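Local coordinates for protein putative glycosyltransferase (GalT1) (Streptococcus parasanguinis FW213, PDB 5HEA) that probably transfers sugar residues from nucleotide-sugar donors, its chain here being the C-terminal part of a longer protein and containing a GT-A family 2 glycosyltransferase domain, at residues Val11-Val16 / Asp92-Phe96; Val118-Asn122 / Phe207-Gly211; Thr166-Thr170 / Ser212-Ser216. One frame throughout, in Å; residues are numbered along the deposited sequence.

Contact 1: Val11-Val16 / Asp92-Phe96; sequences VPVYNV and DSDDF
P12 and S93 join the end of the first strand of a GT-A Rossmann-like fold to the D-x-D sequence motif, D92-S93-D94, that follows strand 87-90. In GT-A relatives this motif commonly helps to hold a metal ion and the nucleotide-sugar, so the contact probably lies at the donor site. The middle residue of the motif turns inward. With chi1 at 44°, S93 OG sits between its own backbone N and carbonyl carbon and faces strand 7-13, where it donates to P12 O over 2.8 Å, in the carbonyl plane. The same carbonyl takes a second bond from a water, which in turn accepts from S93 N at 2.9 Å. Another water donates to S93 OG and accepts from Y14 N, so two water bridges accompany the direct bond. A type I turn from D92 to D95, closed by D95 N to D92 O, carries the serine to this place. Two valines add apolar packing: V11 CG1 meets S93 CB at 3.8 Å, and V16 CG2 comes within 3.5 Å of S93 OG. Within the same turn, D94 forms a salt bridge through OD2 with R218. Its other carboxylate oxygen, OD1, rests 3.3 Å from V16 CG1, the two side chains crossing at about a right angle.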
ATOM      1  N   VAL A  11     -30.682 -12.615   2.922  1.00 23.74           N
ATOM      2  CA  VAL A  11     -30.487 -11.863   4.150  1.00 23.82           C
ATOM      3  C   VAL A  11     -28.993 -11.684   4.417  1.00 23.32           C
ATOM      4  O   VAL A  11     -28.330 -12.580   4.940  1.00 24.86           O
ATOM      5  CB  VAL A  11     -31.176 -12.569   5.344  1.00 21.97           C
ATOM      6  CG1 VAL A  11     -30.950 -11.792   6.653  1.00 22.58           C
ATOM      7  CG2 VAL A  11     -32.670 -12.741   5.070  1.00 24.70           C
ATOM      8  N   PRO A  12     -28.446 -10.527   4.030  1.00 24.84           N
ATOM      9  CA  PRO A  12     -27.045 -10.237   4.328  1.00 20.92           C
ATOM     10  C   PRO A  12     -26.874 -10.002   5.824  1.00 25.08           C
ATOM     11  O   PRO A  12     -27.717  -9.368   6.462  1.00 24.35           O
ATOM     12  CB  PRO A  12     -26.783  -8.934   3.557  1.00 22.94           C
ATOM     13  CG  PRO A  12     -27.877  -8.875   2.532  1.00 29.28           C
ATOM     14  CD  PRO A  12     -29.059  -9.484   3.195  1.00 28.61           C
ATOM     15  N   VAL A  13     -25.787 -10.522   6.376  1.00 23.80           N
ATOM     16  CA  VAL A  13     -25.550 -10.447   7.811  1.00 19.51           C
ATOM     17  C   VAL A  13     -24.154  -9.915   8.055  1.00 21.03           C
ATOM     18  O   VAL A  13     -23.165 -10.560   7.695  1.00 23.72           O
ATOM     19  CB  VAL A  13     -25.690 -11.835   8.484  1.00 24.88           C
ATOM     20  CG1 VAL A  13     -25.274 -11.768   9.954  1.00 22.57           C
ATOM     21  CG2 VAL A  13     -27.114 -12.343   8.363  1.00 28.11           C
ATOM     22  N   TYR A  14     -24.069  -8.725   8.648  1.00 22.30           N
ATOM     23  CA  TYR A  14     -22.787  -8.191   9.096  1.00 22.41           C
ATOM     24  C   TYR A  14     -22.952  -7.467  10.434  1.00 28.27           C
ATOM     25  O   TYR A  14     -23.595  -6.420  10.507  1.00 27.11           O
ATOM     26  CB  TYR A  14     -22.138  -7.262   8.052  1.00 30.61           C
ATOM     27  CG  TYR A  14     -20.755  -6.812   8.498  1.00 27.24           C
ATOM     28  CD1 TYR A  14     -19.709  -7.720   8.576  1.00 26.00           C
ATOM     29  CD2 TYR A  14     -20.511  -5.496   8.880  1.00 28.45           C
ATOM     30  CE1 TYR A  14     -18.456  -7.338   9.009  1.00 30.93           C
ATOM     31  CE2 TYR A  14     -19.252  -5.100   9.314  1.00 39.95           C
ATOM     32  CZ  TYR A  14     -18.230  -6.029   9.373  1.00 38.40           C
ATOM     33  OH  TYR A  14     -16.978  -5.663   9.793  1.00 44.67           O
ATOM     34  N   ASN A  15     -22.393  -8.060  11.486  1.00 25.58           N
ATOM     35  CA  ASN A  15     -22.351  -7.461  12.822  1.00 24.59           C
ATOM     36  C   ASN A  15     -23.699  -6.946  13.315  1.00 25.80           C
ATOM     37  O   ASN A  15     -23.836  -5.782  13.699  1.00 28.53           O
ATOM     38  CB  ASN A  15     -21.278  -6.373  12.900  1.00 26.16           C
ATOM     39  CG  ASN A  15     -19.883  -6.953  12.892  1.00 30.15           C
ATOM     40  OD1 ASN A  15     -19.716  -8.166  12.821  1.00 27.76           O
ATOM     41  ND2 ASN A  15     -18.878  -6.096  12.961  1.00 34.35           N
ATOM     42  N   VAL A  16     -24.692  -7.829  13.307  1.00 24.48           N
ATOM     43  CA  VAL A  16     -26.039  -7.462  13.729  1.00 25.01           C
ATOM     44  C   VAL A  16     -26.535  -8.325  14.886  1.00 24.42           C
ATOM     45  O   VAL A  16     -27.727  -8.639  14.977  1.00 26.58           O
ATOM     46  CB  VAL A  16     -27.026  -7.541  12.537  1.00 24.27           C
ATOM     47  CG1 VAL A  16     -26.845  -6.333  11.625  1.00 30.81           C
ATOM     48  CG2 VAL A  16     -26.830  -8.848  11.753  1.00 24.95           C
ATOM     49  N   ASP A  92     -33.431  -7.093   5.257  1.00 21.44           N
ATOM     50  CA  ASP A  92     -32.266  -6.655   6.022  1.00 22.44           C
ATOM     51  C   ASP A  92     -32.324  -7.225   7.432  1.00 24.05           C
ATOM     52  O   ASP A  92     -33.384  -7.288   8.034  1.00 22.96           O
ATOM     53  CB  ASP A  92     -32.165  -5.135   6.063  1.00 26.48           C
ATOM     54  CG  ASP A  92     -31.717  -4.555   4.733  1.00 47.15           C
ATOM     55  OD1 ASP A  92     -31.153  -5.318   3.898  1.00 47.98           O
ATOM     56  OD2 ASP A  92     -31.925  -3.342   4.523  1.00 51.11           O
ATOM     57  N   SER A  93     -31.174  -7.632   7.955  1.00 19.13           N
ATOM     58  CA  SER A  93     -31.161  -8.389   9.204  1.00 26.45           C
ATOM     59  C   SER A  93     -31.390  -7.505  10.441  1.00 30.20           C
ATOM     60  O   SER A  93     -31.558  -8.023  11.545  1.00 32.25           O
ATOM     61  CB  SER A  93     -29.877  -9.223   9.300  1.00 25.27           C
ATOM     62  OG  SER A  93     -28.751  -8.469   8.903  1.00 28.33           O
ATOM     63  N   ASP A  94     -31.411  -6.183  10.233  1.00 29.10           N
ATOM     64  CA  ASP A  94     -31.791  -5.182  11.246  1.00 28.06           C
ATOM     65  C   ASP A  94     -33.301  -5.051  11.431  1.00 27.86           C
ATOM     66  O   ASP A  94     -33.767  -4.426  12.391  1.00 26.04           O
ATOM     67  CB  ASP A  94     -31.350  -3.795  10.784  1.00 40.37           C
ATOM     68  CG  ASP A  94     -29.884  -3.577  10.924  1.00 54.47           C
ATOM     69  OD1 ASP A  94     -29.288  -4.178  11.835  1.00 67.66           O
ATOM     70  OD2 ASP A  94     -29.327  -2.793  10.132  1.00 55.13           O
ATOM     71  N   ASP A  95     -34.054  -5.601  10.488  1.00 26.00           N
ATOM     72  CA  ASP A  95     -35.491  -5.353  10.376  1.00 23.16           C
ATOM     73  C   ASP A  95     -36.327  -6.580  10.716  1.00 22.19           C
ATOM     74  O   ASP A  95     -35.779  -7.627  11.048  1.00 25.77           O
ATOM     75  CB  ASP A  95     -35.810  -4.884   8.951  1.00 22.60           C
ATOM     76  CG  ASP A  95     -35.062  -3.612   8.576  1.00 28.49           C
ATOM     77  OD1 ASP A  95     -34.795  -2.793   9.489  1.00 28.53           O
ATOM     78  OD2 ASP A  95     -34.746  -3.424   7.372  1.00 29.76           O
ATOM     79  N   PHE A  96     -37.654  -6.444  10.649  1.00 19.15           N
ATOM     80  CA  PHE A  96     -38.552  -7.575  10.880  1.00 21.19           C
ATOM     81  C   PHE A  96     -39.890  -7.361  10.183  1.00 27.32           C
ATOM     82  O   PHE A  96     -40.192  -6.259   9.724  1.00 27.84           O
ATOM     83  CB  PHE A  96     -38.739  -7.861  12.380  1.00 20.20           C
ATOM     84  CG  PHE A  96     -39.246  -6.681  13.165  1.00 27.06           C
ATOM     85  CD1 PHE A  96     -38.380  -5.667  13.550  1.00 25.58           C
ATOM     86  CD2 PHE A  96     -40.588  -6.590  13.520  1.00 29.89           C
ATOM     87  CE1 PHE A  96     -38.836  -4.581  14.269  1.00 24.65           C
ATOM     88  CE2 PHE A  96     -41.062  -5.504  14.255  1.00 27.37           C
ATOM     89  CZ  PHE A  96     -40.188  -4.497  14.631  1.00 27.15           C
TER
HETATM   90  O   HOH W   1     -29.016  -6.916   6.084  1.00 32.37           O
HETATM   91  O   HOH W   2     -26.245  -6.889   8.405  1.00 33.69           O

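Contact 2: Val118-Asn122 / Phe207-Gly211; sequences VCNFN and FINEG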
ATOM      1  N   VAL A 118     -44.702  -5.222  -4.688  1.00 21.25           N
ATOM      2  CA  VAL A 118     -44.003  -4.317  -3.788  1.00 23.41           C
ATOM      3  C   VAL A 118     -44.977  -3.939  -2.695  1.00 30.75           C
ATOM      4  O   VAL A 118     -46.144  -3.647  -2.977  1.00 25.23           O
ATOM      5  CB  VAL A 118     -43.569  -3.021  -4.523  1.00 21.35           C
ATOM      6  CG1 VAL A 118     -42.828  -2.056  -3.569  1.00 19.76           C
ATOM      7  CG2 VAL A 118     -42.708  -3.341  -5.750  1.00 20.56           C
ATOM      8  N   CYS A 119     -44.527  -3.967  -1.446  1.00 23.53           N
ATOM      9  CA  CYS A 119     -45.349  -3.412  -0.374  1.00 23.57           C
ATOM     10  C   CYS A 119     -44.632  -2.232   0.253  1.00 23.45           C
ATOM     11  O   CYS A 119     -43.556  -1.833  -0.198  1.00 24.18           O
ATOM     12  CB  CYS A 119     -45.749  -4.472   0.675  1.00 20.77           C
ATOM     13  SG  CYS A 119     -44.423  -5.092   1.753  1.00 27.84           S
ATOM     14  N   ASN A 120     -45.226  -1.669   1.290  1.00 21.65           N
ATOM     15  CA  ASN A 120     -44.660  -0.494   1.924  1.00 24.18           C
ATOM     16  C   ASN A 120     -44.026  -0.918   3.246  1.00 24.63           C
ATOM     17  O   ASN A 120     -43.923  -2.117   3.548  1.00 20.61           O
ATOM     18  CB  ASN A 120     -45.764   0.555   2.143  1.00 24.41           C
ATOM     19  CG  ASN A 120     -45.249   1.980   2.048  1.00 27.71           C
ATOM     20  OD1 ASN A 120     -44.120   2.277   2.441  1.00 23.80           O
ATOM     21  ND2 ASN A 120     -46.075   2.868   1.516  1.00 25.91           N
ATOM     22  N   PHE A 121     -43.587   0.050   4.037  1.00 24.17           N
ATOM     23  CA  PHE A 121     -43.025  -0.291   5.342  1.00 25.18           C
ATOM     24  C   PHE A 121     -43.475   0.698   6.403  1.00 25.13           C
ATOM     25  O   PHE A 121     -43.761   1.857   6.107  1.00 23.13           O
ATOM     26  CB  PHE A 121     -41.481  -0.349   5.285  1.00 25.15           C
ATOM     27  CG  PHE A 121     -40.835   0.963   4.963  1.00 28.02           C
ATOM     28  CD1 PHE A 121     -40.495   1.854   5.971  1.00 40.25           C
ATOM     29  CD2 PHE A 121     -40.578   1.318   3.652  1.00 33.24           C
ATOM     30  CE1 PHE A 121     -39.906   3.069   5.672  1.00 47.27           C
ATOM     31  CE2 PHE A 121     -39.996   2.534   3.347  1.00 44.75           C
ATOM     32  CZ  PHE A 121     -39.658   3.408   4.354  1.00 48.02           C
ATOM     33  N   ASN A 122     -43.547   0.232   7.642  1.00 24.02           N
ATOM     34  CA  ASN A 122     -43.721   1.124   8.775  1.00 22.76           C
ATOM     35  C   ASN A 122     -42.384   1.087   9.487  1.00 29.94           C
ATOM     36  O   ASN A 122     -41.498   0.338   9.086  1.00 28.26           O
ATOM     37  CB  ASN A 122     -44.880   0.664   9.669  1.00 20.63           C
ATOM     38  CG  ASN A 122     -46.223   1.183   9.189  1.00 28.17           C
ATOM     39  OD1 ASN A 122     -46.305   2.284   8.654  1.00 30.98           O
ATOM     40  ND2 ASN A 122     -47.277   0.392   9.366  1.00 31.97           N
ATOM     41  N   PHE A 207     -48.436  -2.922  -6.600  1.00 22.73           N
ATOM     42  CA  PHE A 207     -48.107  -2.293  -5.324  1.00 24.48           C
ATOM     43  C   PHE A 207     -49.210  -2.536  -4.308  1.00 31.06           C
ATOM     44  O   PHE A 207     -50.392  -2.331  -4.616  1.00 25.05           O
ATOM     45  CB  PHE A 207     -47.900  -0.782  -5.505  1.00 25.51           C
ATOM     46  CG  PHE A 207     -47.549  -0.064  -4.224  1.00 22.20           C
ATOM     47  CD1 PHE A 207     -46.312  -0.254  -3.626  1.00 26.03           C
ATOM     48  CD2 PHE A 207     -48.447   0.798  -3.624  1.00 26.16           C
ATOM     49  CE1 PHE A 207     -45.985   0.397  -2.461  1.00 23.70           C
ATOM     50  CE2 PHE A 207     -48.130   1.450  -2.443  1.00 24.25           C
ATOM     51  CZ  PHE A 207     -46.897   1.253  -1.865  1.00 24.26           C
ATOM     52  N   ILE A 208     -48.840  -2.976  -3.103  1.00 19.63           N
ATOM     53  CA  ILE A 208     -49.805  -3.018  -1.997  1.00 25.01           C
ATOM     54  C   ILE A 208     -49.396  -2.038  -0.903  1.00 30.35           C
ATOM     55  O   ILE A 208     -48.300  -2.152  -0.335  1.00 27.52           O
ATOM     56  CB  ILE A 208     -50.014  -4.445  -1.405  1.00 36.68           C
ATOM     57  CG1 ILE A 208     -48.703  -5.205  -1.324  1.00 33.59           C
ATOM     58  CG2 ILE A 208     -50.976  -5.249  -2.264  1.00 46.38           C
ATOM     59  CD1 ILE A 208     -48.840  -6.600  -0.759  1.00 35.33           C
ATOM     60  N   ASN A 209     -50.265  -1.068  -0.626  1.00 23.40           N
ATOM     61  CA  ASN A 209     -49.965  -0.040   0.360  1.00 27.07           C
ATOM     62  C   ASN A 209     -50.245  -0.499   1.781  1.00 29.61           C
ATOM     63  O   ASN A 209     -51.146   0.012   2.447  1.00 29.01           O
ATOM     64  CB  ASN A 209     -50.715   1.266   0.087  1.00 25.92           C
ATOM     65  CG  ASN A 209     -50.070   2.455   0.789  1.00 29.26           C
ATOM     66  OD1 ASN A 209     -48.845   2.530   0.872  1.00 27.08           O
ATOM     67  ND2 ASN A 209     -50.886   3.368   1.321  1.00 28.59           N
ATOM     68  N   GLU A 210     -49.468  -1.474   2.232  1.00 27.39           N
ATOM     69  CA  GLU A 210     -49.527  -1.928   3.614  1.00 29.11           C
ATOM     70  C   GLU A 210     -48.105  -1.919   4.176  1.00 27.34           C
ATOM     71  O   GLU A 210     -47.151  -2.293   3.485  1.00 29.18           O
ATOM     72  CB  GLU A 210     -50.135  -3.331   3.699  1.00 25.46           C
ATOM     73  CG  GLU A 210     -49.405  -4.380   2.869  1.00 38.62           C
ATOM     74  CD  GLU A 210     -50.035  -5.767   2.982  1.00 52.63           C
ATOM     75  OE1 GLU A 210     -51.243  -5.899   2.680  1.00 49.95           O
ATOM     76  OE2 GLU A 210     -49.318  -6.722   3.368  1.00 52.21           O
ATOM     77  N   GLY A 211     -47.957  -1.472   5.418  1.00 30.12           N
ATOM     78  CA  GLY A 211     -46.648  -1.438   6.052  1.00 32.63           C
ATOM     79  C   GLY A 211     -46.384  -2.742   6.788  1.00 32.98           C
ATOM     80  O   GLY A 211     -46.389  -2.774   8.011  1.00 30.70           O
TER
HETATM   81  O   HOH W   3     -47.912  -2.008   9.822  1.00 37.01           O
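Strands 116-125 and 204-217 run parallel here, their short axes inclined by 28° and approaching to 4.5 Å, until an inverse gamma turn centred on N209 interrupts the second strand. Before the turn, I208 N donates to V118 O at 2.8 Å in a nearly straight bond, and CA-H...O contacts run from F207 CA to V118 O and from C119 CA to I208 O. After it, N120 N bonds to E210 O, 3.0 Å away, in a more bent arrangement with the donor tilted out of the carbonyl plane. V118 CG1 packs against F207 CD1 at 3.9 Å, at the start of a row on one face of the sheet that continues with N120, whose ND2 meets the edge of the F207 ring near its plane. On the other face, covered by helix 101-110, which touches both residues, C119 CB meets I208 CG1 at 3.6 Å.

The amide of N120 is held at both ends. ND2 donates to N209 OD1 at 2.9 Å, nearly in line with the acceptor's C=O and within N120's own amide plane, while OD1 accepts from F121 N at 2.8 Å. N209 is fixed in turn, its ND2 donating to K139 O. The consequence is a chain of asparagine bonds that fixes the rotation of the N120 amide and ties the gamma turn to the neighbouring strand by side chain as well as backbone, in a buried part of the sheet.

Contact 3: Thr166-Thr170 / Ser212-Ser216; sequences TFSPT and SYYYS
F167 leads the loop 166-170 into an aromatic cluster with Y213 and Y215. Its CG stands opposite the backbone N (chi1 -159°), which carries the ring out between the two tyrosines. Toward Y213 it offers its edge: CE2 of F167 lies 3.7 Å from Y213 CE1, and the ring planes stand at 81° in an offset edge-to-face pair. The roles reverse with Y215, which turns its own edge toward the face of F167, with Y215 CD2 3.5 Å from F167 CZ and the planes 70° apart.

Two residues further on, P169 folds back over F167, placing CD 3.5 Å above the centre of that ring. The proline also packs on Y213, its CB reaching CE2 of the tyrosine at 3.4 Å and its CG lying at the same distance from Y213 OH. That hydroxyl is hydrogen-bonded to D95 OD2 and to D92 N. T170 follows, with CG2 3.9 Å from Y213 CG and its side chain crossing the tyrosine at about a right angle, so that Y213 touches all three contacting residues of the loop.

The backbone of T170 pairs with C119, at the point where the loop passes into strand 171-174. The whole arrangement thus joins the connection between helix 161-166 and strand 171-174 to the corner at Y213 in strand 204-217, while Y213 and Y215 both pair through their backbones with N122 of strand 116-125.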
ATOM      1  N   THR A 166     -34.442   3.149  -3.666  1.00 43.10           N
ATOM      2  CA  THR A 166     -33.217   2.988  -2.896  1.00 45.23           C
ATOM      3  C   THR A 166     -33.329   1.967  -1.760  1.00 47.92           C
ATOM      4  O   THR A 166     -32.399   1.827  -0.963  1.00 53.87           O
ATOM      5  CB  THR A 166     -32.725   4.340  -2.355  1.00 50.64           C
ATOM      6  OG1 THR A 166     -33.621   4.806  -1.344  1.00 58.92           O
ATOM      7  CG2 THR A 166     -32.678   5.365  -3.476  1.00 52.95           C
ATOM      8  N   PHE A 167     -34.460   1.262  -1.684  1.00 35.82           N
ATOM      9  CA  PHE A 167     -34.650   0.237  -0.653  1.00 25.86           C
ATOM     10  C   PHE A 167     -34.924  -1.125  -1.292  1.00 24.25           C
ATOM     11  O   PHE A 167     -35.928  -1.319  -1.982  1.00 24.01           O
ATOM     12  CB  PHE A 167     -35.786   0.622   0.306  1.00 26.15           C
ATOM     13  CG  PHE A 167     -35.722  -0.083   1.635  1.00 25.50           C
ATOM     14  CD1 PHE A 167     -34.536  -0.117   2.355  1.00 28.50           C
ATOM     15  CD2 PHE A 167     -36.846  -0.709   2.166  1.00 24.38           C
ATOM     16  CE1 PHE A 167     -34.466  -0.770   3.589  1.00 30.42           C
ATOM     17  CE2 PHE A 167     -36.790  -1.368   3.385  1.00 29.68           C
ATOM     18  CZ  PHE A 167     -35.591  -1.398   4.104  1.00 27.55           C
ATOM     19  N   SER A 168     -34.026  -2.071  -1.078  1.00 21.31           N
ATOM     20  CA  SER A 168     -34.196  -3.390  -1.688  1.00 24.57           C
ATOM     21  C   SER A 168     -35.283  -4.319  -1.093  1.00 26.99           C
ATOM     22  O   SER A 168     -35.873  -5.107  -1.838  1.00 24.41           O
ATOM     23  CB  SER A 168     -32.853  -4.122  -1.803  1.00 22.91           C
ATOM     24  OG  SER A 168     -32.242  -4.265  -0.540  1.00 33.82           O
ATOM     25  N   PRO A 169     -35.529  -4.267   0.239  1.00 19.11           N
ATOM     26  CA  PRO A 169     -36.633  -5.100   0.740  1.00 17.57           C
ATOM     27  C   PRO A 169     -38.005  -4.594   0.328  1.00 22.40           C
ATOM     28  O   PRO A 169     -38.114  -3.586  -0.381  1.00 22.98           O
ATOM     29  CB  PRO A 169     -36.481  -5.008   2.269  1.00 17.98           C
ATOM     30  CG  PRO A 169     -34.993  -4.698   2.466  1.00 24.68           C
ATOM     31  CD  PRO A 169     -34.702  -3.736   1.341  1.00 21.28           C
ATOM     32  N   THR A 170     -39.034  -5.304   0.792  1.00 18.63           N
ATOM     33  CA  THR A 170     -40.466  -5.018   0.535  1.00 17.43           C
ATOM     34  C   THR A 170     -40.926  -5.432  -0.856  1.00 23.14           C
ATOM     35  O   THR A 170     -42.045  -5.136  -1.254  1.00 19.37           O
ATOM     36  CB  THR A 170     -40.917  -3.532   0.840  1.00 22.97           C
ATOM     37  OG1 THR A 170     -40.717  -2.691  -0.301  1.00 24.62           O
ATOM     38  CG2 THR A 170     -40.196  -2.947   2.073  1.00 23.09           C
ATOM     39  N   SER A 212     -46.163  -3.820   6.040  1.00 27.42           N
ATOM     40  CA  SER A 212     -46.007  -5.148   6.628  1.00 27.26           C
ATOM     41  C   SER A 212     -44.548  -5.460   6.932  1.00 22.54           C
ATOM     42  O   SER A 212     -44.227  -6.444   7.608  1.00 25.57           O
ATOM     43  CB  SER A 212     -46.572  -6.200   5.685  1.00 35.18           C
ATOM     44  OG  SER A 212     -47.960  -5.983   5.501  1.00 45.31           O
ATOM     45  N   TYR A 213     -43.673  -4.613   6.411  1.00 20.52           N
ATOM     46  CA  TYR A 213     -42.243  -4.685   6.705  1.00 24.98           C
ATOM     47  C   TYR A 213     -41.934  -3.576   7.707  1.00 27.58           C
ATOM     48  O   TYR A 213     -42.434  -2.454   7.561  1.00 24.42           O
ATOM     49  CB  TYR A 213     -41.458  -4.468   5.412  1.00 18.95           C
ATOM     50  CG  TYR A 213     -39.944  -4.644   5.520  1.00 19.46           C
ATOM     51  CD1 TYR A 213     -39.136  -3.611   5.991  1.00 20.71           C
ATOM     52  CD2 TYR A 213     -39.332  -5.824   5.110  1.00 19.83           C
ATOM     53  CE1 TYR A 213     -37.737  -3.752   6.070  1.00 24.08           C
ATOM     54  CE2 TYR A 213     -37.940  -5.990   5.196  1.00 20.17           C
ATOM     55  CZ  TYR A 213     -37.152  -4.948   5.675  1.00 15.88           C
ATOM     56  OH  TYR A 213     -35.775  -5.090   5.750  1.00 22.11           O
ATOM     57  N   TYR A 214     -41.128  -3.888   8.722  1.00 24.42           N
ATOM     58  CA  TYR A 214     -40.737  -2.902   9.730  1.00 25.86           C
ATOM     59  C   TYR A 214     -39.256  -2.524   9.639  1.00 25.59           C
ATOM     60  O   TYR A 214     -38.367  -3.365   9.794  1.00 22.92           O
ATOM     61  CB  TYR A 214     -41.120  -3.374  11.139  1.00 27.93           C
ATOM     62  CG  TYR A 214     -42.629  -3.428  11.324  1.00 30.15           C
ATOM     63  CD1 TYR A 214     -43.359  -2.265  11.556  1.00 28.84           C
ATOM     64  CD2 TYR A 214     -43.321  -4.631  11.235  1.00 30.22           C
ATOM     65  CE1 TYR A 214     -44.739  -2.301  11.704  1.00 28.66           C
ATOM     66  CE2 TYR A 214     -44.698  -4.679  11.376  1.00 34.02           C
ATOM     67  CZ  TYR A 214     -45.397  -3.508  11.608  1.00 38.49           C
ATOM     68  OH  TYR A 214     -46.765  -3.537  11.761  1.00 42.60           O
ATOM     69  N   TYR A 215     -39.024  -1.246   9.365  1.00 23.34           N
ATOM     70  CA  TYR A 215     -37.695  -0.685   9.193  1.00 22.92           C
ATOM     71  C   TYR A 215     -37.214  -0.210  10.564  1.00 31.92           C
ATOM     72  O   TYR A 215     -37.806   0.690  11.161  1.00 29.27           O
ATOM     73  CB  TYR A 215     -37.761   0.497   8.208  1.00 23.59           C
ATOM     74  CG  TYR A 215     -36.441   1.175   7.937  1.00 28.82           C
ATOM     75  CD1 TYR A 215     -36.020   2.255   8.702  1.00 37.71           C
ATOM     76  CD2 TYR A 215     -35.611   0.735   6.915  1.00 34.53           C
ATOM     77  CE1 TYR A 215     -34.808   2.878   8.456  1.00 34.83           C
ATOM     78  CE2 TYR A 215     -34.395   1.347   6.663  1.00 36.78           C
ATOM     79  CZ  TYR A 215     -34.003   2.418   7.435  1.00 42.05           C
ATOM     80  OH  TYR A 215     -32.798   3.029   7.183  1.00 44.06           O
ATOM     81  N   SER A 216     -36.154  -0.835  11.065  1.00 27.43           N
ATOM     82  CA  SER A 216     -35.571  -0.456  12.342  1.00 31.00           C
ATOM     83  C   SER A 216     -34.809   0.855  12.213  1.00 32.46           C
ATOM     84  O   SER A 216     -33.879   0.969  11.419  1.00 34.20           O
ATOM     85  CB  SER A 216     -34.626  -1.549  12.822  1.00 36.21           C
ATOM     86  OG  SER A 216     -33.801  -1.075  13.863  1.00 49.17           O
TER

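All three contacts reach one mixed sheet, but at different depths. Contacts 2 and 3 are buried, share strand 204-217 and have centres about 9 Å apart; contact 1 is only partly buried, its centre about 20 Å from that of contact 2. Chemistry follows place: contact 1, at the D-x-D turn, is polar and water-bridged, contact 2 combines backbone pairing with bonded asparagines, and contact 3 is aromatic and apolar. Contact 3 touches both others. F96 O lies 2.7 Å from Y214 N, a probable hydrogen bond linking it to contact 1, while the backbone of strand 116-125 serves contact 2 and also pairs with both segments of contact 3.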